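Local coordinates for SusD superfamily protein (Parabacteroides distasonis, PDB 3OTN) that probably binds carbohydrate or another nutrient at the outer membrane, as a SusD-family protein of a gut bacterium, at residues T23-Y27 with E117-M121; K29-F33 with L124-Y128; L231-Y235 with G391-L395; F309-G314 with E325-L331; V386-R390 with E409-Q413. All blocks are in the same frame, centred on the assembly; numbering follows the deposited sequence.

Interaction 1. Residues T23-Y27 with E117-M121; sequences TNSAY and EVKFM. With ACT (acetate ion), chain F; EDO (1,2-ethanediol), chain T; ACT (acetate ion), chain G.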
# COMPACT_ATOMS: atom_id res chain seq x y z
N THR A 23 16.33 -13.26 11.00
CA THR A 23 16.09 -12.05 10.20
C THR A 23 15.00 -12.28 9.19
O THR A 23 14.06 -11.46 9.09
CB THR A 23 17.35 -11.60 9.51
OG1 THR A 23 18.36 -11.44 10.52
CG2 THR A 23 17.16 -10.28 8.72
N ASN A 24 15.07 -13.41 8.49
CA ASN A 24 14.04 -13.78 7.52
C ASN A 24 12.64 -13.97 8.13
O ASN A 24 11.64 -13.69 7.48
CB ASN A 24 14.47 -15.05 6.74
CG ASN A 24 15.58 -14.78 5.70
OD1 ASN A 24 15.78 -13.65 5.24
ND2 ASN A 24 16.29 -15.85 5.31
N SER A 25 12.58 -14.37 9.39
CA SER A 25 11.30 -14.60 10.07
C SER A 25 10.47 -13.30 10.10
O SER A 25 9.24 -13.34 10.08
CB SER A 25 11.50 -15.19 11.51
OG SER A 25 11.93 -14.19 12.45
N ALA A 26 11.16 -12.16 10.08
CA ALA A 26 10.51 -10.83 10.09
C ALA A 26 9.74 -10.53 8.81
O ALA A 26 8.73 -9.79 8.83
CB ALA A 26 11.54 -9.71 10.38
N TYR A 27 10.18 -11.14 7.71
CA TYR A 27 9.55 -10.99 6.40
C TYR A 27 8.29 -11.84 6.21
O TYR A 27 7.50 -11.56 5.31
CB TYR A 27 10.52 -11.35 5.26
CG TYR A 27 11.77 -10.46 5.09
CD1 TYR A 27 12.82 -10.44 6.00
CD2 TYR A 27 11.88 -9.64 3.97
CE1 TYR A 27 13.96 -9.61 5.79
CE2 TYR A 27 12.99 -8.83 3.75
CZ TYR A 27 14.03 -8.82 4.64
OH TYR A 27 15.10 -7.98 4.32
N GLU A 117 17.13 -4.62 9.47
CA GLU A 117 16.04 -5.14 8.62
C GLU A 117 14.79 -5.40 9.51
O GLU A 117 13.67 -5.12 9.12
CB GLU A 117 16.46 -6.43 7.91
CG GLU A 117 17.62 -6.28 6.91
CD GLU A 117 18.04 -7.58 6.25
OE1 GLU A 117 17.17 -8.40 5.86
OE2 GLU A 117 19.25 -7.80 6.11
N VAL A 118 15.02 -5.97 10.67
CA VAL A 118 13.98 -6.35 11.62
C VAL A 118 13.37 -5.11 12.22
O VAL A 118 12.15 -5.04 12.37
CB VAL A 118 14.52 -7.35 12.70
CG1 VAL A 118 13.39 -7.73 13.76
CG2 VAL A 118 15.08 -8.61 11.98
N LYS A 119 14.18 -4.10 12.55
CA LYS A 119 13.60 -2.87 13.10
C LYS A 119 12.77 -2.16 12.04
O LYS A 119 11.70 -1.63 12.36
CB LYS A 119 14.66 -1.94 13.66
CG LYS A 119 15.25 -2.41 14.96
CD LYS A 119 16.45 -1.53 15.31
CE LYS A 119 17.20 -2.05 16.54
NZ LYS A 119 18.29 -1.08 16.91
N PHE A 120 13.25 -2.14 10.79
CA PHE A 120 12.45 -1.62 9.68
C PHE A 120 11.09 -2.32 9.65
O PHE A 120 10.06 -1.65 9.55
CB PHE A 120 13.15 -1.78 8.32
CG PHE A 120 12.23 -1.63 7.12
CD1 PHE A 120 12.03 -0.37 6.53
CD2 PHE A 120 11.58 -2.72 6.59
CE1 PHE A 120 11.18 -0.23 5.42
CE2 PHE A 120 10.70 -2.58 5.51
CZ PHE A 120 10.53 -1.33 4.91
N MSE A 121 11.09 -3.66 9.79
CA MSE A 121 9.85 -4.42 9.63
C MSE A 121 8.85 -4.14 10.75
O MSE A 121 7.64 -4.09 10.53
CB MSE A 121 10.13 -5.94 9.54
CG MSE A 121 9.22 -6.64 8.56
SE MSE A 121 9.58 -6.21 6.74
CE MSE A 121 11.15 -7.30 6.66
C ACT F . 20.65 -1.59 14.78
O ACT F . 20.10 -0.45 14.75
OXT ACT F . 21.01 -2.00 13.65
CH3 ACT F . 20.86 -2.40 16.04
C1 EDO T . 13.13 -13.48 1.67
O1 EDO T . 13.08 -13.44 3.10
C2 EDO T . 12.56 -12.19 1.06
O2 EDO T . 13.59 -11.58 0.30
C ACT G . 15.55 -19.20 5.76
O ACT G . 16.61 -18.84 6.35
OXT ACT G . 14.47 -18.69 6.16
CH3 ACT G . 15.60 -20.15 4.59
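In the helical part of the SusD fold, segment 23-27 packs on helix 108-133, with Tyr27 and Ala26 meeting Glu117, Val118 and Met121. Tyr27 OH donates a hydrogen bond to Glu117 OE1 at 2.6 Å, reaching the oxygen from above the carboxylate plane (38° out of it), while that oxygen lies in the plane of the ring; ring and carboxylate stand 84° apart. Val185 N bonds to the same hydroxyl. OE1 is also bound by Arg184, so a probably ionised carboxylate is shared by a phenol and a guanidinium. Selenomethionine Met121 bends at chi2 and chi3, which brings its methyl over the ring: CE sits 3.4 Å from the Tyr27 centroid, almost on the ring normal, a CH-pi contact, with SE farther above the same face at 5.1 Å from that centroid. Beside it Ala26 CB touches both Val118 CG2 at 4.0 Å and Met121 CB at 4.1 Å. Thr23 CG2 rests on Glu117 OE1 at 3.4 Å, whereas its hydroxyl bonds back to Ala19 O. A leucine in place of Tyr27 would probably leave Glu117 without its phenol partner and the Met121 methyl without a flat face to rest on. Helix 79-100 closes the Val118 side through Cys93 and Leu97, and Tyr251 of strand 249-253 touches both Tyr27 and Met121.

Interaction 2. Residues K29-F33 with L124-Y128; sequences KNTVF and LYYFY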
# COMPACT_ATOMS: atom_id res chain seq x y z
N LYS A 29 5.40 -12.42 7.63
CA LYS A 29 4.05 -11.87 7.69
C LYS A 29 3.86 -10.66 6.75
O LYS A 29 2.81 -10.01 6.78
CB LYS A 29 3.62 -11.62 9.15
CG LYS A 29 3.28 -12.93 9.90
CD LYS A 29 1.95 -13.49 9.37
CE LYS A 29 1.46 -14.68 10.12
NZ LYS A 29 2.37 -15.76 9.94
N ASN A 30 4.84 -10.40 5.87
CA ASN A 30 4.60 -9.53 4.70
C ASN A 30 3.48 -10.01 3.75
O ASN A 30 3.03 -9.25 2.87
CB ASN A 30 5.90 -9.34 3.88
CG ASN A 30 6.92 -8.42 4.54
OD1 ASN A 30 6.95 -8.21 5.78
ND2 ASN A 30 7.83 -7.92 3.73
N THR A 31 3.07 -11.27 3.89
CA THR A 31 1.90 -11.79 3.23
C THR A 31 0.68 -10.93 3.50
O THR A 31 -0.15 -10.76 2.62
CB THR A 31 1.59 -13.22 3.68
OG1 THR A 31 1.46 -13.22 5.11
CG2 THR A 31 2.69 -14.19 3.23
N VAL A 32 0.61 -10.29 4.66
CA VAL A 32 -0.58 -9.46 5.00
C VAL A 32 -0.84 -8.31 4.02
O VAL A 32 -1.99 -7.88 3.84
CB VAL A 32 -0.52 -8.90 6.46
CG1 VAL A 32 0.49 -7.74 6.56
CG2 VAL A 32 -1.89 -8.48 6.92
N PHE A 33 0.21 -7.81 3.36
CA PHE A 33 0.08 -6.65 2.46
C PHE A 33 -0.60 -7.03 1.14
O PHE A 33 -1.03 -6.14 0.39
CB PHE A 33 1.44 -5.95 2.21
CG PHE A 33 2.16 -5.57 3.49
CD1 PHE A 33 1.51 -4.80 4.45
CD2 PHE A 33 3.46 -5.98 3.73
CE1 PHE A 33 2.14 -4.48 5.66
CE2 PHE A 33 4.09 -5.67 4.94
CZ PHE A 33 3.42 -4.94 5.91
N LEU A 124 7.27 -0.97 10.08
CA LEU A 124 6.34 -1.14 8.97
C LEU A 124 4.98 -1.72 9.43
O LEU A 124 3.91 -1.17 9.12
CB LEU A 124 6.97 -2.02 7.86
CG LEU A 124 6.14 -2.24 6.57
CD1 LEU A 124 5.95 -0.93 5.80
CD2 LEU A 124 6.72 -3.33 5.71
N TYR A 125 5.04 -2.79 10.21
CA TYR A 125 3.81 -3.44 10.69
C TYR A 125 2.99 -2.46 11.55
O TYR A 125 1.77 -2.35 11.37
CB TYR A 125 4.12 -4.69 11.51
CG TYR A 125 4.66 -5.86 10.68
CD1 TYR A 125 3.96 -6.33 9.56
CD2 TYR A 125 5.79 -6.53 11.06
CE1 TYR A 125 4.42 -7.39 8.83
CE2 TYR A 125 6.27 -7.60 10.32
CZ TYR A 125 5.59 -8.01 9.20
OH TYR A 125 6.05 -9.07 8.48
N TYR A 126 3.67 -1.75 12.46
CA TYR A 126 3.02 -0.80 13.33
C TYR A 126 2.46 0.40 12.58
O TYR A 126 1.40 0.89 12.93
CB TYR A 126 3.96 -0.31 14.45
CG TYR A 126 3.89 -1.16 15.67
CD1 TYR A 126 2.72 -1.21 16.45
CD2 TYR A 126 4.97 -1.93 16.06
CE1 TYR A 126 2.65 -1.99 17.60
CE2 TYR A 126 4.93 -2.71 17.21
CZ TYR A 126 3.77 -2.77 17.96
OH TYR A 126 3.74 -3.58 19.09
N PHE A 127 3.16 0.85 11.54
CA PHE A 127 2.69 1.98 10.73
C PHE A 127 1.39 1.63 10.03
O PHE A 127 0.53 2.49 9.92
CB PHE A 127 3.79 2.42 9.74
CG PHE A 127 3.49 3.69 8.98
CD1 PHE A 127 3.06 4.83 9.62
CD2 PHE A 127 3.74 3.75 7.62
CE1 PHE A 127 2.84 6.01 8.90
CE2 PHE A 127 3.55 4.91 6.89
CZ PHE A 127 3.07 6.04 7.53
N TYR A 128 1.25 0.39 9.54
CA TYR A 128 -0.04 -0.05 8.97
C TYR A 128 -1.10 -0.12 10.09
O TYR A 128 -2.18 0.46 9.96
CB TYR A 128 0.07 -1.38 8.23
CG TYR A 128 0.57 -1.20 6.84
CD1 TYR A 128 1.92 -0.91 6.60
CD2 TYR A 128 -0.32 -1.18 5.76
CE1 TYR A 128 2.39 -0.70 5.29
CE2 TYR A 128 0.14 -0.99 4.47
CZ TYR A 128 1.48 -0.75 4.22
OH TYR A 128 1.90 -0.57 2.93
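Phe33 is the tight centre of this contact, its ring pushed from the 3-10 segment 29-33 into the side of helix 108-133. Its CE1 stands over the middle of the Tyr128 ring, 3.7 Å from Tyr128 CD1, with the two ring planes 44° apart, an oblique pairing. The far side of the Phe33 ring, at CE2, meets Leu124 CD2 at 3.6 Å. Tyr125 joins the cluster rim to rim: Phe33 CZ lies 3.9 Å from Tyr125 CD1, and the planes are turned by 19°. With CG beside the backbone N (chi1 -53°), the Phe33 ring reaches the helix. The contact is looser at Lys29, which is partly exposed: its CB touches Tyr125 OH at 3.6 Å, but the bent chain beyond leads its amine away. Between these two regions the Tyr125 hydroxyl approaches Asn30 OD1 to 3.0 Å, yet its hydrogen bond goes to Ala26 O, while Asn30 ND2 is held by Tyr251 OH. The chemistry is thus an aromatic cluster with no direct hydrogen bond between the two segments: apolar surface joins them, and the buried polar groups at its border find their mates in other parts of the fold.

Interaction 3. Residues L231-Y235 with G391-L395; sequences LFTDY and GRAGL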
# COMPACT_ATOMS: atom_id res chain seq x y z
N LEU A 231 12.67 6.35 -12.81
CA LEU A 231 11.27 6.27 -13.20
C LEU A 231 11.11 5.32 -14.41
O LEU A 231 11.93 5.33 -15.32
CB LEU A 231 10.75 7.66 -13.55
CG LEU A 231 10.46 8.63 -12.40
CD1 LEU A 231 10.04 10.01 -12.98
CD2 LEU A 231 9.40 8.09 -11.46
N PHE A 232 10.06 4.51 -14.40
CA PHE A 232 9.69 3.74 -15.59
C PHE A 232 9.22 4.70 -16.66
O PHE A 232 8.60 5.72 -16.36
CB PHE A 232 8.52 2.77 -15.28
CG PHE A 232 8.87 1.67 -14.33
CD1 PHE A 232 10.00 0.90 -14.53
CD2 PHE A 232 8.03 1.37 -13.27
CE1 PHE A 232 10.33 -0.15 -13.65
CE2 PHE A 232 8.35 0.32 -12.38
CZ PHE A 232 9.50 -0.42 -12.57
N THR A 233 9.50 4.38 -17.91
CA THR A 233 9.13 5.25 -19.03
C THR A 233 7.70 5.00 -19.44
O THR A 233 7.08 5.86 -20.05
CB THR A 233 10.08 5.06 -20.23
OG1 THR A 233 10.07 3.67 -20.61
CG2 THR A 233 11.48 5.44 -19.82
N ASP A 234 7.17 3.82 -19.14
CA ASP A 234 5.75 3.55 -19.40
C ASP A 234 5.10 2.72 -18.29
O ASP A 234 5.76 2.40 -17.30
CB ASP A 234 5.60 2.91 -20.77
CG ASP A 234 6.17 1.53 -20.83
OD1 ASP A 234 6.50 0.97 -19.76
OD2 ASP A 234 6.24 1.01 -21.96
N TYR A 235 3.84 2.37 -18.46
CA TYR A 235 3.06 1.73 -17.40
C TYR A 235 3.11 0.24 -17.41
O TYR A 235 2.78 -0.38 -16.41
CB TYR A 235 1.61 2.20 -17.47
CG TYR A 235 1.55 3.71 -17.38
CD1 TYR A 235 2.04 4.39 -16.26
CD2 TYR A 235 1.04 4.47 -18.42
CE1 TYR A 235 2.00 5.78 -16.18
CE2 TYR A 235 0.99 5.86 -18.35
CZ TYR A 235 1.47 6.50 -17.22
OH TYR A 235 1.42 7.88 -17.18
N GLY A 391 4.40 14.28 -17.85
CA GLY A 391 4.98 13.96 -19.17
C GLY A 391 4.87 12.49 -19.57
O GLY A 391 4.55 12.17 -20.70
N ARG A 392 5.14 11.59 -18.63
CA ARG A 392 4.91 10.18 -18.83
C ARG A 392 3.44 9.90 -19.19
O ARG A 392 3.16 9.04 -20.02
CB ARG A 392 5.32 9.40 -17.59
CG ARG A 392 5.09 7.91 -17.71
CD ARG A 392 5.73 7.19 -16.58
NE ARG A 392 5.25 7.56 -15.25
CZ ARG A 392 5.84 7.19 -14.11
NH1 ARG A 392 6.94 6.44 -14.12
NH2 ARG A 392 5.33 7.55 -12.93
N ALA A 393 2.51 10.65 -18.59
CA ALA A 393 1.07 10.54 -18.93
C ALA A 393 0.65 11.30 -20.21
O ALA A 393 -0.54 11.40 -20.50
CB ALA A 393 0.21 10.98 -17.73
N GLY A 394 1.61 11.81 -20.99
CA GLY A 394 1.29 12.53 -22.22
C GLY A 394 0.69 13.90 -22.04
O GLY A 394 0.15 14.45 -23.00
N LEU A 395 0.77 14.44 -20.83
CA LEU A 395 0.20 15.72 -20.47
C LEU A 395 1.25 16.82 -20.54
O LEU A 395 2.43 16.59 -20.26
CB LEU A 395 -0.35 15.68 -19.05
CG LEU A 395 -1.41 14.61 -18.79
CD1 LEU A 395 -1.77 14.57 -17.32
CD2 LEU A 395 -2.64 14.84 -19.70
O HOH W 1 4.34 6.47 -20.98
O HOH W 2 2.79 9.13 -15.11
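The irregular backbone of 231-235 passes the C-terminal end of helix 380-392, with the CA atoms of Thr233 and Arg392 6.5 Å apart, where a Schellman motif with Gly394 at positive phi ends the helix. Arg392 carries the contact. With CG anti to the backbone N (chi1 179°) and a bend at chi3, its chain reaches the loop, where NH1 donates to Phe232 O at 2.9 Å; the carbonyl oxygen lies nearly in the guanidinium plane, the N-H...O angle being 161°. The aliphatic part matters too, CG packing 3.7 Å from Thr233 O. Glu248 and Asp417 form salt bridges to NH1 and NH2, which probably keeps the group charged and fixed. A methionine in place of Arg392 would probably leave both carboxylates without their cation and the Phe232 carbonyl without this donor. Tyr235 OH comes to 3.2 Å from Ala393 CA, near the ring plane. One water joins the backbone oxygens of Thr233 and Arg392; another accepts from Tyr235 OH at 2.8 Å and from Arg392 NE at 2.9 Å.

Interaction 4. Residues F309-G314 with E325-L331; sequences FTNYKG and ELEFMDL. With EDO (1,2-ethanediol), chain O.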
# COMPACT_ATOMS: atom_id res chain seq x y z
N PHE A 309 -8.96 -1.20 -18.98
CA PHE A 309 -9.39 -1.88 -20.21
C PHE A 309 -10.89 -2.10 -20.24
O PHE A 309 -11.56 -2.02 -19.21
CB PHE A 309 -8.57 -3.15 -20.52
CG PHE A 309 -8.87 -4.37 -19.67
CD1 PHE A 309 -8.83 -4.33 -18.28
CD2 PHE A 309 -9.08 -5.62 -20.29
CE1 PHE A 309 -9.04 -5.50 -17.50
CE2 PHE A 309 -9.29 -6.79 -19.52
CZ PHE A 309 -9.27 -6.73 -18.13
N THR A 310 -11.40 -2.29 -21.45
CA THR A 310 -12.85 -2.37 -21.72
C THR A 310 -13.21 -3.49 -22.70
O THR A 310 -14.38 -3.74 -22.94
CB THR A 310 -13.33 -1.05 -22.36
OG1 THR A 310 -12.65 -0.85 -23.59
CG2 THR A 310 -13.07 0.15 -21.47
N ASN A 311 -12.21 -4.12 -23.32
CA ASN A 311 -12.42 -5.28 -24.14
C ASN A 311 -11.23 -6.26 -24.03
O ASN A 311 -10.11 -5.87 -23.65
CB ASN A 311 -12.67 -4.86 -25.60
CG ASN A 311 -11.43 -4.29 -26.27
OD1 ASN A 311 -10.43 -4.99 -26.43
ND2 ASN A 311 -11.49 -3.04 -26.68
N TYR A 312 -11.48 -7.51 -24.35
CA TYR A 312 -10.43 -8.54 -24.38
C TYR A 312 -10.93 -9.66 -25.29
O TYR A 312 -11.74 -9.40 -26.17
CB TYR A 312 -10.02 -9.01 -22.95
CG TYR A 312 -8.58 -9.47 -22.87
CD1 TYR A 312 -7.53 -8.57 -22.97
CD2 TYR A 312 -8.27 -10.83 -22.72
CE1 TYR A 312 -6.17 -9.00 -22.94
CE2 TYR A 312 -6.93 -11.26 -22.69
CZ TYR A 312 -5.90 -10.34 -22.79
OH TYR A 312 -4.61 -10.80 -22.76
N LYS A 313 -10.33 -10.83 -25.24
CA LYS A 313 -10.83 -11.98 -25.99
C LYS A 313 -11.12 -13.08 -24.99
O LYS A 313 -10.48 -13.14 -23.94
CB LYS A 313 -9.79 -12.46 -27.00
CG LYS A 313 -9.30 -11.39 -27.98
CD LYS A 313 -8.51 -11.99 -29.18
CE LYS A 313 -7.76 -10.91 -29.96
NZ LYS A 313 -7.16 -11.41 -31.23
N GLY A 314 -12.08 -13.93 -25.30
CA GLY A 314 -12.36 -15.11 -24.48
C GLY A 314 -11.18 -16.07 -24.56
O GLY A 314 -10.56 -16.22 -25.60
N GLU A 325 -16.73 -14.97 -29.10
CA GLU A 325 -15.99 -14.46 -27.92
C GLU A 325 -14.49 -14.62 -28.04
O GLU A 325 -13.74 -13.82 -27.50
CB GLU A 325 -16.44 -15.13 -26.62
CG GLU A 325 -17.89 -14.81 -26.19
CD GLU A 325 -18.94 -15.64 -26.92
OE1 GLU A 325 -18.59 -16.50 -27.77
OE2 GLU A 325 -20.13 -15.42 -26.65
N LEU A 326 -14.05 -15.67 -28.74
CA LEU A 326 -12.63 -15.93 -28.96
C LEU A 326 -11.96 -14.86 -29.79
O LEU A 326 -10.76 -14.67 -29.68
CB LEU A 326 -12.41 -17.31 -29.63
CG LEU A 326 -12.81 -18.52 -28.78
CD1 LEU A 326 -12.82 -19.78 -29.63
CD2 LEU A 326 -11.87 -18.66 -27.57
N GLU A 327 -12.71 -14.18 -30.65
CA GLU A 327 -12.17 -13.10 -31.49
C GLU A 327 -12.18 -11.77 -30.75
O GLU A 327 -11.24 -10.99 -30.85
CB GLU A 327 -13.01 -12.93 -32.77
CG GLU A 327 -13.15 -14.17 -33.65
CD GLU A 327 -12.00 -14.32 -34.64
OE1 GLU A 327 -10.83 -14.20 -34.23
OE2 GLU A 327 -12.29 -14.56 -35.84
N PHE A 328 -13.25 -11.51 -30.01
CA PHE A 328 -13.43 -10.21 -29.37
C PHE A 328 -14.55 -10.31 -28.36
O PHE A 328 -15.55 -10.99 -28.61
CB PHE A 328 -13.80 -9.17 -30.44
CG PHE A 328 -14.04 -7.79 -29.89
CD1 PHE A 328 -12.98 -6.91 -29.70
CD2 PHE A 328 -15.33 -7.38 -29.56
CE1 PHE A 328 -13.21 -5.64 -29.21
CE2 PHE A 328 -15.56 -6.11 -29.05
CZ PHE A 328 -14.50 -5.24 -28.88
N MSE A 329 -14.35 -9.67 -27.21
CA MSE A 329 -15.37 -9.54 -26.17
C MSE A 329 -15.32 -8.11 -25.63
O MSE A 329 -14.29 -7.66 -25.07
CB MSE A 329 -15.11 -10.47 -25.00
CG MSE A 329 -15.67 -11.89 -25.12
SE MSE A 329 -15.10 -12.92 -23.55
CE MSE A 329 -15.92 -11.71 -22.28
N ASP A 330 -16.44 -7.42 -25.79
CA ASP A 330 -16.69 -6.16 -25.13
C ASP A 330 -16.98 -6.50 -23.67
O ASP A 330 -17.88 -7.28 -23.38
CB ASP A 330 -17.90 -5.49 -25.81
CG ASP A 330 -18.08 -4.05 -25.40
OD1 ASP A 330 -17.72 -3.69 -24.25
OD2 ASP A 330 -18.60 -3.28 -26.24
N LEU A 331 -16.25 -5.91 -22.73
CA LEU A 331 -16.50 -6.16 -21.30
C LEU A 331 -17.60 -5.26 -20.73
O LEU A 331 -17.99 -5.42 -19.56
CB LEU A 331 -15.22 -5.98 -20.49
CG LEU A 331 -14.02 -6.81 -20.96
CD1 LEU A 331 -12.76 -6.39 -20.16
CD2 LEU A 331 -14.33 -8.29 -20.85
C1 EDO O . -15.26 -1.83 -26.43
O1 EDO O . -13.87 -1.53 -26.35
C2 EDO O . -16.06 -0.53 -26.36
O2 EDO O . -16.01 -0.02 -25.03
O HOH W 3 -9.15 -16.08 -27.91
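Tyr312 and Met329 form the hydrogen-bonded pair of a short antiparallel ladder, strand 308-312 beside the outer strand 329-331 of a three-stranded sheet. Both bonds of the pair are made: Tyr312 N reaches Met329 O at 2.9 Å in the carbonyl plane, and Met329 N reaches Tyr312 O at 2.8 Å. At one end Leu331 N donates to Thr310 O; past the strands Gly314 N, at 2.8 Å, comes to Glu325 O from above its carbonyl plane. A water donates to both Gly314 O and Leu326 O, closing that end. Asn311, in the non-hydrogen-bonded pair with Asp330, donates through ND2 to O1 of a bound ethanediol, probably from the crystallisation liquor, which in turn donates to Thr310 OG1; Asn311 OD1 is satisfied by Lys305, Thr310 OG1 also by Glu304, and Tyr312 OH by Asp346 and Gln342. Phe328 CE1 packs 3.7 Å from Asn311 CG. On the buried flank Leu331 CD1 lies over the Phe309 ring, 4.0 Å from its centroid and 3.6 Å from Phe309 CE2.

Interaction 5. Residues V386-R390 with E409-Q413; sequences VNQIR and EVWDQ. With EDO (1,2-ethanediol), chain S.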
# COMPACT_ATOMS: atom_id res chain seq x y z
N VAL A 386 6.53 16.81 -10.68
CA VAL A 386 5.19 16.93 -11.22
C VAL A 386 5.20 16.91 -12.75
O VAL A 386 4.39 16.22 -13.37
CB VAL A 386 4.45 18.18 -10.67
CG1 VAL A 386 3.20 18.45 -11.45
CG2 VAL A 386 4.09 17.95 -9.19
N ASN A 387 6.14 17.62 -13.37
CA ASN A 387 6.21 17.62 -14.85
C ASN A 387 6.69 16.30 -15.48
O ASN A 387 6.26 15.97 -16.58
CB ASN A 387 7.04 18.80 -15.34
CG ASN A 387 6.34 20.14 -15.10
OD1 ASN A 387 5.11 20.21 -15.02
ND2 ASN A 387 7.11 21.19 -15.01
N GLN A 388 7.56 15.57 -14.79
CA GLN A 388 8.00 14.25 -15.25
C GLN A 388 6.84 13.25 -15.23
O GLN A 388 6.63 12.52 -16.18
CB GLN A 388 9.19 13.73 -14.41
CG GLN A 388 10.51 14.50 -14.65
CD GLN A 388 11.44 14.48 -13.42
OE1 GLN A 388 11.16 13.79 -12.43
NE2 GLN A 388 12.53 15.25 -13.48
N ILE A 389 6.07 13.25 -14.13
CA ILE A 389 4.91 12.35 -13.96
C ILE A 389 3.82 12.68 -14.96
O ILE A 389 3.28 11.81 -15.61
CB ILE A 389 4.44 12.28 -12.46
CG1 ILE A 389 5.59 11.66 -11.62
CG2 ILE A 389 3.13 11.48 -12.31
CD1 ILE A 389 5.48 11.92 -10.12
N ARG A 390 3.56 13.97 -15.14
CA ARG A 390 2.63 14.43 -16.14
C ARG A 390 3.10 14.08 -17.57
O ARG A 390 2.31 13.61 -18.37
CB ARG A 390 2.37 15.94 -15.99
CG ARG A 390 1.49 16.29 -14.77
CD ARG A 390 1.37 17.83 -14.59
NE ARG A 390 0.75 18.42 -15.76
CZ ARG A 390 -0.57 18.49 -15.99
NH1 ARG A 390 -1.49 18.08 -15.11
NH2 ARG A 390 -0.98 19.02 -17.14
N GLU A 409 -2.25 19.77 -7.19
CA GLU A 409 -1.74 19.06 -8.39
C GLU A 409 -0.91 17.83 -7.99
O GLU A 409 -1.01 16.81 -8.66
CB GLU A 409 -0.92 19.98 -9.28
CG GLU A 409 -0.24 19.30 -10.48
CD GLU A 409 -1.24 18.66 -11.45
OE1 GLU A 409 -2.42 19.06 -11.50
OE2 GLU A 409 -0.80 17.78 -12.20
N VAL A 410 -0.10 17.94 -6.93
CA VAL A 410 0.65 16.77 -6.38
C VAL A 410 -0.34 15.69 -5.92
O VAL A 410 -0.23 14.53 -6.29
CB VAL A 410 1.57 17.19 -5.21
CG1 VAL A 410 2.16 15.97 -4.50
CG2 VAL A 410 2.66 18.16 -5.70
N TRP A 411 -1.36 16.12 -5.17
CA TRP A 411 -2.43 15.23 -4.78
C TRP A 411 -3.07 14.58 -6.02
O TRP A 411 -3.25 13.36 -6.05
CB TRP A 411 -3.49 15.93 -3.97
CG TRP A 411 -3.10 16.29 -2.57
CD1 TRP A 411 -2.01 15.82 -1.84
CD2 TRP A 411 -3.79 17.18 -1.71
NE1 TRP A 411 -2.01 16.38 -0.59
CE2 TRP A 411 -3.08 17.22 -0.48
CE3 TRP A 411 -4.94 17.97 -1.86
CZ2 TRP A 411 -3.51 18.00 0.60
CZ3 TRP A 411 -5.37 18.75 -0.77
CH2 TRP A 411 -4.64 18.76 0.43
N ASP A 412 -3.37 15.39 -7.05
CA ASP A 412 -3.97 14.86 -8.26
C ASP A 412 -3.12 13.72 -8.85
O ASP A 412 -3.65 12.62 -9.16
CB ASP A 412 -4.16 15.94 -9.34
CG ASP A 412 -5.45 16.76 -9.17
OD1 ASP A 412 -6.21 16.63 -8.17
OD2 ASP A 412 -5.72 17.57 -10.08
N GLN A 413 -1.82 13.97 -8.99
CA GLN A 413 -0.96 12.94 -9.54
C GLN A 413 -0.85 11.71 -8.64
O GLN A 413 -0.66 10.61 -9.14
CB GLN A 413 0.42 13.49 -9.95
CG GLN A 413 0.34 14.58 -11.01
CD GLN A 413 -0.52 14.19 -12.20
OE1 GLN A 413 -0.48 13.04 -12.63
NE2 GLN A 413 -1.29 15.12 -12.73
C1 EDO S . 14.31 13.73 -10.12
O1 EDO S . 14.11 14.94 -10.87
C2 EDO S . 13.56 12.58 -10.79
O2 EDO S . 14.27 11.36 -10.58
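Arg390 and Glu409 supply the charged part of this buried helix pair. Arg390 NH1 donates to Glu409 OE2 at 3.0 Å in a salt bridge, arriving 41° out of the carboxylate plane, with guanidinium and carboxylate turned 71° against each other. A bend at chi2 of Glu409 brings the carboxylate up to Arg390.

Among the hydrogen bonds, Gln413 NE2, one turn further along the same helix, donates to the same OE2 at 2.8 Å from the opposite face of the carboxylate. Two donors thus grip one oxygen from both sides and probably fix the rotation of the group. Gln413 OE1 is taken by Arg301, while the Arg390 guanidinium is also bound by Glu296 and by Ala396 O, so this buried cation has two acidic partners.

The apolar contacts lie beside the polar ones. Val386 presents one methyl to each neighbour: CG2 meets Val410 CG2 at 3.8 Å, and CG1 meets Glu409 CG at 3.7 Å. Ile389 CG2 touches Gln413 OE1 at 3.9 Å, the two side chains lying alongside but running opposite ways, and Arg390 CG lies 3.6 Å from Gln413 NE2.

Helices 380-392 and 403-418 run in the same general direction, the axes of these short segments 10.7 Å apart at closest and 36° to each other, with helix 360-375 touching both Ile389 and Val410: helix-on-helix packing in the alpha-helical part of a SusD-like fold.

In the fold
Interactions 1 and 2 lie side by side on helix 108-133, their centres about 11 Å apart, and the Tyr125 hydroxyl of interaction 2 probably bonds to Ala26 O of interaction 1. Interactions 3 and 5 form a second pair, centres also about 11 Å apart, sharing helix 380-392, where Leu395 N probably bonds to Arg390 O. Between the pairs the centres are about 28 to 34 Å apart. Interaction 4, its centre about 26 Å from that of interaction 3 and about 44 Å from that of interaction 1, falls within the chain that interaction 3 spans. Interactions 1 and 2 thus belong to one helical region and 3 and 5 to another, with interaction 4 on the sheet apart from both.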